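PDB 5XIL: putative prolyl-tRNA synthetase from Leishmania major, which probably catalyses the ATP-dependent attachment of L-proline to tRNA(Pro), this chain being the C-terminal part with the catalytic core, anticodon-binding and zinc-binding regions. Local coordinates for residues A[278-283]-A[371-376]; A[351-356]-A[393-398]; A[435-440]-A[491-496]; A[486-491]-A[503-508]. All coordinates share one frame; numbering follows the deposited sequence. Where two conformers were deposited one is given.

Overall arrangement
Following the chain from its N terminus, the loop after helix 267-276 comes first, and interaction 1 closes it against the end of strand 367-372 in the anticodon-binding domain. Interaction 2 opens inside that span, at the start of strand 354-358, and closes beyond it on helix 387-412, so the two cross; they touch, because strands 354-358 and 367-372 are neighbours in one sheet. Interactions 3 and 4 follow in series in the C-terminal region. They also cross, share His-491, and tie the long loop before strand 504-509 to that strand and to its neighbour 432-437. The centres of interactions 2 and 3 lie about 45 Å apart, on opposite sides of the chain's centre.

Interaction 1: residues A[278-283]-A[371-376]; sequences DNRGMV and AVRHSG
Arg-373, just past the end of strand 367-372, drives its guanidinium into the turn made by residues 278-281 and takes the carboxylate of Asp-278 end-on. Its NH1 donates to Asp-278 OD2 at 2.8 Å, on the syn lone pair, while its NH2 reaches Asp-278 OD1 at 2.9 Å in a nearly straight bond (172°). This gives a two-pronged salt bridge, one nitrogen to each oxygen, although the two planes are twisted 32° apart. The chain is bent at chi2 (64°) and extended at chi3, which aims the guanidinium at the turn. Val-283 lies over one face of the guanidinium, its CG2 3.7 Å from Arg-373 NH1, and Arg-280 brings CB to 3.6 Å from Arg-373 NH2. With NE bonded to the carbonyl oxygen of Glu-348, all three nitrogens are engaged, which should fix the group's rotation.

At His-374 the contact turns apolar: CB rests 3.7 Å from Val-283 CG1, while the ring leads off to Val-398 and Gln-401 of helix 387-412. A water donates both to His-374 O (2.9 Å) and to Asp-278 OD2 (2.7 Å), adding a second link to the carboxylate. Asp-278 OD1 also accepts from the backbone N of Arg-280, on the face opposite Arg-373 NH2; that bond makes an Asx turn within the type I beta turn 278-281, and the salt bridge from Arg-373 holds the same carboxylate.

Interaction 2: residues A[351-356]-A[393-398]; sequences GVPLRV and ALLEDV
Leu-354 carries CG beside its backbone N (chi1 -65°), and its two methyls reach out from the strand toward helix 393-398. From the helix, Leu-394 answers with CG anti to the backbone N (chi1 -179°), whereas Leu-395 has it beside the N; these different turns let two consecutive helical residues reach the same partner. The branches divide the work. CD1 of Leu-354 meets Leu-395 CD2 at 3.6 Å, and CD2 of Leu-354 lies 3.9 Å from Leu-394 CD2 and, more loosely, 4.4 Å from Val-398 CG2. Leu-395 CD2 also touches Pro-353, whose CB is 3.7 Å away, so this one methyl wedges between the proline and the leucine. The axes of strand 354-356 and helix 393-398 run roughly antiparallel (145°) and approach to 11.1 Å, a gap bridged by these side chains. Val-372 of the neighbouring strand 367-372 packs on both Leu-354 and Val-398, extending the surface. Just upstream, Gly-351 ends helix 340-350 as the C-prime residue of a Schellman motif. Helix and sheet of the anticodon-binding domain are joined here by leucine and valine methyls and a proline ring; the contact is purely apolar and mostly buried, so it presumably rests on van der Waals packing and the hydrophobic effect.

Interaction 3: residues A[435-440]-A[491-496]; sequences APWCGA and HECICK. With ZN (zinc ion), chain B.
Ala-435 begins the contact from strand 432-437: its CB packs against the aliphatic side chain of Ile-494, 3.9 Å from CG1. The ring of Pro-436 sits beside His-491, with Pro-436 CG 3.6 Å from His-491 CB, and its CB also rests on the carbonyl oxygen of Glu-492. The carbonyl of Pro-436 faces the loop as well, where O accepts from the backbone N of Ile-494 at 2.9 Å; this bond helps to hold the loop beside the strand, next to the zinc ligands.

The bond from CA to CB of Trp-437 points away from residues 491-496, but the CD1 edge of its ring meets Cys-493 SG at 3.9 Å, a sulfur-aromatic contact made near the ring plane. The indole N-H is held by the carbonyl oxygen of Ala-440, and Gly-439 CA lies over one face of the ring, so the following turn folds back on the tryptophan.

At Cys-438 the two segments share the zinc ion, bound by Cys-438 SG at 2.3 Å and by Cys-493 SG at 2.4 Å. Cys-493 SG, anti to its own backbone N (chi1 176°), is directed at the metal. Each thiolate also accepts a backbone N-H: Cys-493 SG from Cys-438 N (3.5 Å, 154°), and Cys-438 SG from Ala-440 N (3.5 Å, 159°). Such N-H...S bonds would help to disperse negative charge on the sulfurs. Ala-440 is the N-cap of helix 441-455, which supplies Cys-443, the third cysteine ligand in the zinc site of the C-terminal prolyl-tRNA synthetase domain.

Interaction 4: residues A[486-491]-A[503-508]; sequences EPAEGH and TTWVLF
Trp-505 of strand 504-509 packs its indole against residues 486-491 and donates NE1 to the carbonyl oxygen of Glu-486, at 2.7 Å with an angle of 148°; the acceptor is tilted somewhat from the ring plane. Next to this bond, Ala-488 sets its methyl over the five-membered ring in an off-centre CH-pi contact, CB lying 4.2 Å from the centroid and 30° off the normal. The same methyl presses on the strand backbone, 3.5 Å from Thr-504 C. The six-membered ring of Trp-505 turns its edge toward the face of His-491 in an offset edge-to-face pair, the centroids 5.6 Å apart and the planes at 65°. Glu-486 closes in as well, its fully extended side chain crossing the indole and bringing OE2 to 3.6 Å from Trp-505 CZ2.

A second shell sets these groups in place. His-491 NE2 donates to Glu-486 OE1 at 2.8 Å, with the oxygen in the plane of the imidazole but the donor standing above the carboxylate plane; this links the first and last residues of 486-491 and limits rotation of the ring. The loop backbone is drawn in by His-491 N bonding to Ala-488 O at 2.8 Å. Arg-416 forms a salt bridge with Glu-486 OE2 and a cation-pi contact with Trp-505, so Glu-486 and Trp-505 share one cationic partner. Where the strand begins, Thr-503 and Thr-504 both face Trp-437, a classic beta bulge in the C-terminal zinc-binding domain.

Interaction 1: residues A[278-283]-A[371-376]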
loop_
_atom_site.group_PDB
_atom_site.type_symbol
_atom_site.label_atom_id
_atom_site.label_comp_id
_atom_site.label_asym_id
_atom_site.label_seq_id
_atom_site.Cartn_x
_atom_site.Cartn_y
_atom_site.Cartn_z
ATOM N N ASP A 278 -2.583 -22.986 17.542
ATOM C CA ASP A 278 -2.854 -24.186 18.343
ATOM C C ASP A 278 -1.838 -24.347 19.429
ATOM O O ASP A 278 -1.026 -23.425 19.708
ATOM C CB ASP A 278 -2.997 -25.404 17.445
ATOM C CG ASP A 278 -1.656 -25.797 16.739
ATOM O OD1 ASP A 278 -0.664 -25.280 17.161
ATOM O OD2 ASP A 278 -1.744 -26.585 15.727
ATOM N N ASN A 279 -1.863 -25.505 20.125
ATOM C CA ASN A 279 -0.907 -25.642 21.235
ATOM C C ASN A 279 0.576 -25.817 20.858
ATOM O O ASN A 279 1.484 -25.683 21.711
ATOM C CB ASN A 279 -1.417 -26.687 22.238
ATOM C CG ASN A 279 -2.621 -26.151 22.997
ATOM O OD1 ASN A 279 -2.726 -24.956 23.171
ATOM N ND2 ASN A 279 -3.576 -26.990 23.279
ATOM N N ARG A 280 0.825 -25.969 19.558
ATOM C CA ARG A 280 2.198 -26.006 19.038
ATOM C C ARG A 280 2.663 -24.641 18.511
ATOM O O ARG A 280 3.845 -24.476 18.192
ATOM C CB ARG A 280 2.272 -27.077 17.922
ATOM C CG ARG A 280 1.915 -28.474 18.412
ATOM C CD ARG A 280 1.654 -29.429 17.259
ATOM N NE ARG A 280 2.942 -29.856 16.743
ATOM C CZ ARG A 280 3.737 -30.755 17.328
ATOM N NH1 ARG A 280 3.364 -31.393 18.443
ATOM N NH2 ARG A 280 4.918 -31.030 16.779
ATOM N N GLY A 281 1.761 -23.650 18.406
ATOM C CA GLY A 281 2.151 -22.320 17.972
ATOM C C GLY A 281 1.165 -21.711 17.006
ATOM O O GLY A 281 0.021 -22.162 16.877
ATOM N N MET A 282 1.665 -20.767 16.235
ATOM C CA MET A 282 0.845 -20.193 15.140
ATOM C C MET A 282 0.587 -21.221 14.004
ATOM O O MET A 282 1.331 -22.184 13.835
ATOM C CB MET A 282 1.555 -18.941 14.650
ATOM C CG MET A 282 0.792 -18.136 13.591
ATOM S SD MET A 282 -0.906 -17.823 14.125
ATOM C CE MET A 282 -1.773 -17.161 12.678
ATOM N N VAL A 283 -0.515 -21.072 13.310
ATOM C CA VAL A 283 -0.832 -21.790 12.117
ATOM C C VAL A 283 -1.219 -20.682 11.111
ATOM O O VAL A 283 -2.293 -20.075 11.259
ATOM C CB VAL A 283 -1.996 -22.784 12.318
ATOM C CG1 VAL A 283 -2.363 -23.497 11.031
ATOM C CG2 VAL A 283 -1.676 -23.831 13.420
ATOM N N ALA A 371 5.183 -32.204 5.382
ATOM C CA ALA A 371 4.465 -32.212 6.619
ATOM C C ALA A 371 3.529 -30.999 6.599
ATOM O O ALA A 371 4.030 -29.859 6.426
ATOM C CB ALA A 371 5.476 -32.026 7.736
ATOM N N VAL A 372 2.218 -31.234 6.738
ATOM C CA VAL A 372 1.201 -30.178 6.746
ATOM C C VAL A 372 0.967 -29.656 8.162
ATOM O O VAL A 372 0.638 -30.427 9.088
ATOM C CB VAL A 372 -0.130 -30.722 6.213
ATOM C CG1 VAL A 372 -1.138 -29.649 6.098
ATOM C CG2 VAL A 372 0.090 -31.401 4.882
ATOM N N ARG A 373 1.251 -28.370 8.380
ATOM C CA ARG A 373 1.233 -27.807 9.691
ATOM C C ARG A 373 -0.160 -27.854 10.413
ATOM O O ARG A 373 -0.240 -28.210 11.612
ATOM C CB ARG A 373 1.733 -26.380 9.659
ATOM C CG ARG A 373 1.672 -25.628 11.004
ATOM C CD ARG A 373 2.543 -26.173 12.091
ATOM N NE ARG A 373 2.401 -25.400 13.314
ATOM C CZ ARG A 373 1.471 -25.577 14.222
ATOM N NH1 ARG A 373 0.601 -26.603 14.153
ATOM N NH2 ARG A 373 1.443 -24.759 15.234
ATOM N N HIS A 374 -1.216 -27.507 9.744
ATOM C CA HIS A 374 -2.490 -27.386 10.454
ATOM C C HIS A 374 -2.976 -28.755 10.941
ATOM O O HIS A 374 -3.492 -28.826 12.002
ATOM C CB HIS A 374 -3.538 -26.662 9.616
ATOM C CG HIS A 374 -4.096 -27.477 8.501
ATOM N ND1 HIS A 374 -5.281 -28.161 8.616
ATOM C CD2 HIS A 374 -3.629 -27.729 7.255
ATOM C CE1 HIS A 374 -5.532 -28.777 7.478
ATOM N NE2 HIS A 374 -4.534 -28.549 6.645
ATOM N N SER A 375 -2.761 -29.812 10.146
ATOM C CA SER A 375 -3.370 -31.130 10.367
ATOM C C SER A 375 -2.361 -32.135 10.895
ATOM O O SER A 375 -2.764 -33.126 11.474
ATOM C CB SER A 375 -3.985 -31.674 9.075
ATOM O OG SER A 375 -2.937 -31.879 8.153
ATOM N N GLY A 376 -1.066 -31.874 10.727
ATOM C CA GLY A 376 -0.030 -32.810 11.074
ATOM C C GLY A 376 0.052 -33.927 10.073
ATOM O O GLY A 376 0.847 -34.832 10.219
HETATM O O HOH W 1 -3.858 -26.990 14.154
#

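Interaction 2: residues A[351-356]-A[393-398]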
loop_
_atom_site.group_PDB
_atom_site.type_symbol
_atom_site.label_atom_id
_atom_site.label_comp_id
_atom_site.label_asym_id
_atom_site.label_seq_id
_atom_site.Cartn_x
_atom_site.Cartn_y
_atom_site.Cartn_z
ATOM N N GLY A 351 4.274 -21.244 12.158
ATOM C CA GLY A 351 3.088 -21.633 11.454
ATOM C C GLY A 351 3.210 -21.724 9.957
ATOM O O GLY A 351 2.188 -21.645 9.271
ATOM N N VAL A 352 4.414 -21.981 9.439
ATOM C CA VAL A 352 4.603 -22.145 8.011
ATOM C C VAL A 352 3.680 -23.240 7.552
ATOM O O VAL A 352 3.658 -24.235 8.187
ATOM C CB VAL A 352 6.000 -22.592 7.609
ATOM C CG1 VAL A 352 6.073 -22.554 6.079
ATOM C CG2 VAL A 352 7.010 -21.681 8.208
ATOM N N PRO A 353 2.845 -23.001 6.551
ATOM C CA PRO A 353 1.854 -23.998 6.176
ATOM C C PRO A 353 2.414 -25.426 5.838
ATOM O O PRO A 353 1.789 -26.436 6.205
ATOM C CB PRO A 353 1.236 -23.369 4.953
ATOM C CG PRO A 353 1.227 -21.913 5.205
ATOM C CD PRO A 353 2.488 -21.689 5.987
ATOM N N LEU A 354 3.543 -25.475 5.124
ATOM C CA LEU A 354 4.087 -26.768 4.657
ATOM C C LEU A 354 5.548 -26.819 4.948
ATOM O O LEU A 354 6.291 -25.809 4.779
ATOM C CB LEU A 354 3.882 -26.930 3.166
ATOM C CG LEU A 354 2.473 -27.034 2.606
ATOM C CD1 LEU A 354 2.441 -27.077 1.108
ATOM C CD2 LEU A 354 1.736 -28.177 3.263
ATOM N N ARG A 355 6.018 -27.968 5.412
ATOM C CA ARG A 355 7.402 -28.183 5.574
ATOM C C ARG A 355 7.825 -29.373 4.658
ATOM O O ARG A 355 7.156 -30.387 4.663
ATOM C CB ARG A 355 7.736 -28.567 6.975
ATOM C CG ARG A 355 9.188 -29.075 7.109
ATOM C CD ARG A 355 9.553 -29.440 8.529
ATOM N NE ARG A 355 8.935 -30.655 9.042
ATOM C CZ ARG A 355 8.212 -30.719 10.151
ATOM N NH1 ARG A 355 7.893 -29.611 10.837
ATOM N NH2 ARG A 355 7.734 -31.898 10.555
ATOM N N VAL A 356 8.888 -29.176 3.899
ATOM C CA VAL A 356 9.472 -30.204 3.022
ATOM C C VAL A 356 10.755 -30.629 3.701
ATOM O O VAL A 356 11.600 -29.808 3.960
ATOM C CB VAL A 356 9.787 -29.704 1.586
ATOM C CG1 VAL A 356 10.621 -30.791 0.852
ATOM C CG2 VAL A 356 8.576 -29.382 0.789
ATOM N N ALA A 393 -1.551 -26.534 -5.205
ATOM C CA ALA A 393 -2.867 -27.098 -4.913
ATOM C C ALA A 393 -3.002 -27.554 -3.477
ATOM O O ALA A 393 -4.080 -27.410 -2.865
ATOM C CB ALA A 393 -3.300 -28.210 -5.875
ATOM N N LEU A 394 -1.953 -28.139 -2.929
ATOM C CA LEU A 394 -1.983 -28.506 -1.549
ATOM C C LEU A 394 -2.176 -27.260 -0.610
ATOM O O LEU A 394 -2.902 -27.365 0.401
ATOM C CB LEU A 394 -0.714 -29.181 -1.163
ATOM C CG LEU A 394 -0.576 -29.647 0.252
ATOM C CD1 LEU A 394 -1.803 -30.383 0.764
ATOM C CD2 LEU A 394 0.680 -30.536 0.290
ATOM N N LEU A 395 -1.520 -26.172 -0.958
ATOM C CA LEU A 395 -1.768 -24.891 -0.216
ATOM C C LEU A 395 -3.227 -24.421 -0.345
ATOM O O LEU A 395 -3.796 -23.861 0.597
ATOM C CB LEU A 395 -0.814 -23.824 -0.674
ATOM C CG LEU A 395 0.609 -24.039 -0.229
ATOM C CD1 LEU A 395 1.477 -23.093 -1.098
ATOM C CD2 LEU A 395 0.849 -23.845 1.280
ATOM N N GLU A 396 -3.908 -24.666 -1.455
ATOM C CA GLU A 396 -5.300 -24.273 -1.537
ATOM C C GLU A 396 -6.141 -25.182 -0.698
ATOM O O GLU A 396 -7.123 -24.745 -0.098
ATOM C CB GLU A 396 -5.785 -24.215 -3.008
ATOM C CG GLU A 396 -5.312 -22.974 -3.702
ATOM C CD GLU A 396 -5.996 -21.706 -3.148
ATOM O OE1 GLU A 396 -7.164 -21.446 -3.477
ATOM O OE2 GLU A 396 -5.384 -20.957 -2.371
ATOM N N ASP A 397 -5.803 -26.482 -0.646
ATOM C CA ASP A 397 -6.507 -27.389 0.245
ATOM C C ASP A 397 -6.304 -27.024 1.713
ATOM O O ASP A 397 -7.251 -27.100 2.515
ATOM C CB ASP A 397 -6.101 -28.853 0.002
ATOM C CG ASP A 397 -6.827 -29.771 0.903
ATOM O OD1 ASP A 397 -8.072 -29.899 0.794
ATOM O OD2 ASP A 397 -6.159 -30.291 1.792
ATOM N N VAL A 398 -5.091 -26.662 2.061
ATOM C CA VAL A 398 -4.832 -26.174 3.392
ATOM C C VAL A 398 -5.775 -24.986 3.754
ATOM O O VAL A 398 -6.389 -25.036 4.853
ATOM C CB VAL A 398 -3.392 -25.767 3.581
ATOM C CG1 VAL A 398 -3.228 -24.943 4.898
ATOM C CG2 VAL A 398 -2.468 -26.996 3.585
#

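Interaction 3: residues A[435-440]-A[491-496]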
loop_
_atom_site.group_PDB
_atom_site.type_symbol
_atom_site.label_atom_id
_atom_site.label_comp_id
_atom_site.label_asym_id
_atom_site.label_seq_id
_atom_site.Cartn_x
_atom_site.Cartn_y
_atom_site.Cartn_z
ATOM N N ALA A 435 -30.673 -16.174 20.497
ATOM C CA ALA A 435 -31.860 -16.189 21.325
ATOM C C ALA A 435 -32.945 -15.294 20.697
ATOM O O ALA A 435 -32.622 -14.343 19.948
ATOM C CB ALA A 435 -31.514 -15.656 22.717
ATOM N N PRO A 436 -34.228 -15.581 21.014
ATOM C CA PRO A 436 -35.364 -14.800 20.497
ATOM C C PRO A 436 -35.389 -13.498 21.210
ATOM O O PRO A 436 -35.151 -13.454 22.426
ATOM C CB PRO A 436 -36.599 -15.605 20.903
ATOM C CG PRO A 436 -36.080 -16.981 21.220
ATOM C CD PRO A 436 -34.669 -16.815 21.703
ATOM N N TRP A 437 -35.668 -12.420 20.484
ATOM C CA TRP A 437 -35.658 -11.056 21.078
ATOM C C TRP A 437 -36.837 -10.262 20.489
ATOM O O TRP A 437 -37.166 -10.444 19.320
ATOM C CB TRP A 437 -34.357 -10.379 20.698
ATOM C CG TRP A 437 -34.154 -8.995 21.221
ATOM C CD1 TRP A 437 -34.477 -8.505 22.468
ATOM C CD2 TRP A 437 -33.602 -7.901 20.509
ATOM N NE1 TRP A 437 -34.114 -7.175 22.576
ATOM C CE2 TRP A 437 -33.582 -6.779 21.387
ATOM C CE3 TRP A 437 -33.160 -7.736 19.217
ATOM C CZ2 TRP A 437 -33.075 -5.556 21.014
ATOM C CZ3 TRP A 437 -32.646 -6.541 18.870
ATOM C CH2 TRP A 437 -32.615 -5.450 19.747
ATOM N N CYS A 438 -37.549 -9.463 21.302
ATOM C CA CYS A 438 -38.692 -8.695 20.741
ATOM C C CYS A 438 -38.221 -7.447 20.011
ATOM O O CYS A 438 -38.973 -6.837 19.233
ATOM C CB CYS A 438 -39.696 -8.287 21.858
ATOM S SG CYS A 438 -38.988 -7.188 23.076
ATOM N N GLY A 439 -36.986 -7.049 20.271
ATOM C CA GLY A 439 -36.405 -5.896 19.654
ATOM C C GLY A 439 -36.324 -4.691 20.544
ATOM O O GLY A 439 -35.798 -3.649 20.135
ATOM N N ALA A 440 -36.835 -4.781 21.774
ATOM C CA ALA A 440 -36.778 -3.626 22.690
ATOM C C ALA A 440 -35.421 -3.456 23.322
ATOM O O ALA A 440 -34.855 -4.429 23.825
ATOM C CB ALA A 440 -37.831 -3.793 23.787
ATOM N N HIS A 491 -41.685 -17.890 20.001
ATOM C CA HIS A 491 -41.050 -17.873 21.275
ATOM C C HIS A 491 -41.296 -16.563 21.934
ATOM O O HIS A 491 -41.448 -15.569 21.264
ATOM C CB HIS A 491 -39.509 -18.009 21.082
ATOM C CG HIS A 491 -39.110 -19.359 20.632
ATOM N ND1 HIS A 491 -39.103 -20.432 21.483
ATOM C CD2 HIS A 491 -38.783 -19.836 19.410
ATOM C CE1 HIS A 491 -38.783 -21.522 20.806
ATOM N NE2 HIS A 491 -38.551 -21.185 19.552
ATOM N N GLU A 492 -41.181 -16.541 23.243
ATOM C CA GLU A 492 -41.113 -15.314 23.976
ATOM C C GLU A 492 -39.752 -14.686 23.902
ATOM O O GLU A 492 -38.742 -15.380 23.760
ATOM C CB GLU A 492 -41.427 -15.535 25.447
ATOM C CG GLU A 492 -42.818 -16.102 25.634
ATOM C CD GLU A 492 -42.907 -17.586 25.180
ATOM O OE1 GLU A 492 -41.926 -18.387 25.365
ATOM O OE2 GLU A 492 -43.941 -17.950 24.581
ATOM N N CYS A 493 -39.706 -13.362 24.004
ATOM C CA CYS A 493 -38.402 -12.704 24.178
ATOM C C CYS A 493 -37.579 -13.342 25.325
ATOM O O CYS A 493 -38.112 -13.741 26.342
ATOM C CB CYS A 493 -38.656 -11.221 24.354
ATOM S SG CYS A 493 -37.239 -10.229 24.679
ATOM N N ILE A 494 -36.245 -13.439 25.158
ATOM C CA ILE A 494 -35.411 -14.251 26.067
ATOM C C ILE A 494 -35.268 -13.763 27.486
ATOM O O ILE A 494 -34.968 -14.583 28.382
ATOM C CB ILE A 494 -33.977 -14.475 25.452
ATOM C CG1 ILE A 494 -33.152 -15.564 26.209
ATOM C CG2 ILE A 494 -33.247 -13.120 25.434
ATOM C CD1 ILE A 494 -33.880 -16.899 26.341
ATOM N N CYS A 495 -35.411 -12.458 27.734
ATOM C CA CYS A 495 -35.082 -11.922 29.025
ATOM C C CYS A 495 -35.975 -12.507 30.117
ATOM O O CYS A 495 -37.097 -12.942 29.885
ATOM C CB CYS A 495 -35.039 -10.379 29.141
ATOM S SG CYS A 495 -36.366 -9.517 28.342
ATOM N N LYS A 496 -35.378 -12.541 31.288
ATOM C CA LYS A 496 -35.954 -13.198 32.455
ATOM C C LYS A 496 -37.232 -12.485 32.837
ATOM O O LYS A 496 -37.209 -11.283 33.097
ATOM C CB LYS A 496 -34.990 -13.138 33.578
ATOM C CG LYS A 496 -35.416 -14.000 34.748
ATOM C CD LYS A 496 -34.444 -13.859 35.885
ATOM C CE LYS A 496 -34.624 -12.565 36.638
ATOM N NZ LYS A 496 -33.453 -12.319 37.526
HETATM ZN ZN ZN B . -38.442 -8.221 25.072
#

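Interaction 4: residues A[486-491]-A[503-508]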
loop_
_atom_site.group_PDB
_atom_site.type_symbol
_atom_site.label_atom_id
_atom_site.label_comp_id
_atom_site.label_asym_id
_atom_site.label_seq_id
_atom_site.Cartn_x
_atom_site.Cartn_y
_atom_site.Cartn_z
ATOM N N GLU A 486 -36.159 -21.918 12.201
ATOM C CA GLU A 486 -37.146 -21.827 13.297
ATOM C C GLU A 486 -37.613 -20.359 13.502
ATOM O O GLU A 486 -36.770 -19.477 13.839
ATOM C CB GLU A 486 -36.559 -22.347 14.599
ATOM C CG GLU A 486 -37.542 -22.451 15.754
ATOM C CD GLU A 486 -36.922 -22.951 17.011
ATOM O OE1 GLU A 486 -37.691 -23.257 17.948
ATOM O OE2 GLU A 486 -35.672 -23.020 17.100
ATOM N N PRO A 487 -38.938 -20.084 13.314
ATOM C CA PRO A 487 -39.464 -18.704 13.488
ATOM C C PRO A 487 -39.272 -18.189 14.876
ATOM O O PRO A 487 -39.577 -18.885 15.858
ATOM C CB PRO A 487 -40.979 -18.856 13.172
ATOM C CG PRO A 487 -41.033 -20.047 12.256
ATOM C CD PRO A 487 -39.994 -20.997 12.796
ATOM N N ALA A 488 -38.787 -16.956 15.008
ATOM C CA ALA A 488 -38.643 -16.358 16.336
ATOM C C ALA A 488 -39.977 -16.148 17.091
ATOM O O ALA A 488 -40.052 -16.304 18.321
ATOM C CB ALA A 488 -37.948 -15.013 16.187
ATOM N N GLU A 489 -40.997 -15.801 16.320
ATOM C CA GLU A 489 -42.382 -15.518 16.740
ATOM C C GLU A 489 -43.020 -16.608 17.576
ATOM O O GLU A 489 -43.885 -16.325 18.403
ATOM C CB GLU A 489 -43.277 -15.319 15.487
ATOM C CG GLU A 489 -42.754 -14.245 14.553
ATOM C CD GLU A 489 -41.693 -14.732 13.557
ATOM O OE1 GLU A 489 -41.482 -15.945 13.402
ATOM O OE2 GLU A 489 -41.039 -13.887 12.916
ATOM N N GLY A 490 -42.602 -17.855 17.371
ATOM C CA GLY A 490 -43.018 -18.947 18.255
ATOM C C GLY A 490 -42.527 -18.862 19.692
ATOM O O GLY A 490 -42.881 -19.681 20.550
ATOM N N HIS A 491 -41.685 -17.890 20.001
ATOM C CA HIS A 491 -41.050 -17.873 21.275
ATOM C C HIS A 491 -41.296 -16.563 21.934
ATOM O O HIS A 491 -41.448 -15.569 21.264
ATOM C CB HIS A 491 -39.509 -18.009 21.082
ATOM C CG HIS A 491 -39.110 -19.359 20.632
ATOM N ND1 HIS A 491 -39.103 -20.432 21.483
ATOM C CD2 HIS A 491 -38.783 -19.836 19.410
ATOM C CE1 HIS A 491 -38.783 -21.522 20.806
ATOM N NE2 HIS A 491 -38.551 -21.185 19.552
ATOM N N THR A 503 -39.463 -11.049 17.757
ATOM C CA THR A 503 -39.512 -10.749 16.342
ATOM C C THR A 503 -38.298 -11.156 15.554
ATOM O O THR A 503 -38.344 -11.149 14.327
ATOM C CB THR A 503 -39.711 -9.221 16.136
ATOM O OG1 THR A 503 -38.633 -8.499 16.743
ATOM C CG2 THR A 503 -41.030 -8.798 16.840
ATOM N N THR A 504 -37.192 -11.471 16.225
ATOM C CA THR A 504 -35.999 -11.910 15.455
ATOM C C THR A 504 -35.187 -12.805 16.389
ATOM O O THR A 504 -35.442 -12.821 17.586
ATOM C CB THR A 504 -35.212 -10.663 15.027
ATOM O OG1 THR A 504 -34.124 -11.012 14.164
ATOM C CG2 THR A 504 -34.702 -9.897 16.199
ATOM N N TRP A 505 -34.164 -13.485 15.854
ATOM C CA TRP A 505 -33.114 -14.065 16.697
ATOM C C TRP A 505 -31.977 -13.101 16.727
ATOM O O TRP A 505 -31.712 -12.468 15.732
ATOM C CB TRP A 505 -32.638 -15.389 16.108
ATOM C CG TRP A 505 -33.689 -16.459 16.093
ATOM C CD1 TRP A 505 -34.635 -16.673 15.144
ATOM C CD2 TRP A 505 -33.869 -17.488 17.064
ATOM N NE1 TRP A 505 -35.385 -17.781 15.452
ATOM C CE2 TRP A 505 -34.950 -18.300 16.621
ATOM C CE3 TRP A 505 -33.246 -17.792 18.253
ATOM C CZ2 TRP A 505 -35.393 -19.419 17.328
ATOM C CZ3 TRP A 505 -33.688 -18.861 18.975
ATOM C CH2 TRP A 505 -34.772 -19.689 18.500
ATOM N N VAL A 506 -31.296 -12.954 17.835
ATOM C CA VAL A 506 -30.116 -12.073 17.873
ATOM C C VAL A 506 -28.992 -12.891 18.518
ATOM O O VAL A 506 -29.255 -13.816 19.278
ATOM C CB VAL A 506 -30.404 -10.770 18.664
ATOM C CG1 VAL A 506 -30.740 -11.042 20.082
ATOM C CG2 VAL A 506 -29.233 -9.756 18.657
ATOM N N LEU A 507 -27.775 -12.608 18.113
ATOM C CA LEU A 507 -26.587 -13.228 18.657
ATOM C C LEU A 507 -26.055 -12.443 19.819
ATOM O O LEU A 507 -25.732 -11.244 19.654
ATOM C CB LEU A 507 -25.570 -13.327 17.513
ATOM C CG LEU A 507 -24.253 -13.980 17.811
ATOM C CD1 LEU A 507 -24.454 -15.457 18.039
ATOM C CD2 LEU A 507 -23.331 -13.711 16.612
ATOM N N PHE A 508 -25.966 -13.131 20.978
ATOM C CA PHE A 508 -25.454 -12.597 22.234
ATOM C C PHE A 508 -24.150 -13.316 22.594
ATOM O O PHE A 508 -23.930 -14.458 22.179
ATOM C CB PHE A 508 -26.339 -12.902 23.367
ATOM C CG PHE A 508 -27.651 -12.151 23.401
ATOM C CD1 PHE A 508 -27.739 -10.956 24.062
ATOM C CD2 PHE A 508 -28.766 -12.731 22.938
ATOM C CE1 PHE A 508 -28.989 -10.299 24.183
ATOM C CE2 PHE A 508 -30.005 -12.093 23.052
ATOM C CZ PHE A 508 -30.106 -10.896 23.654
#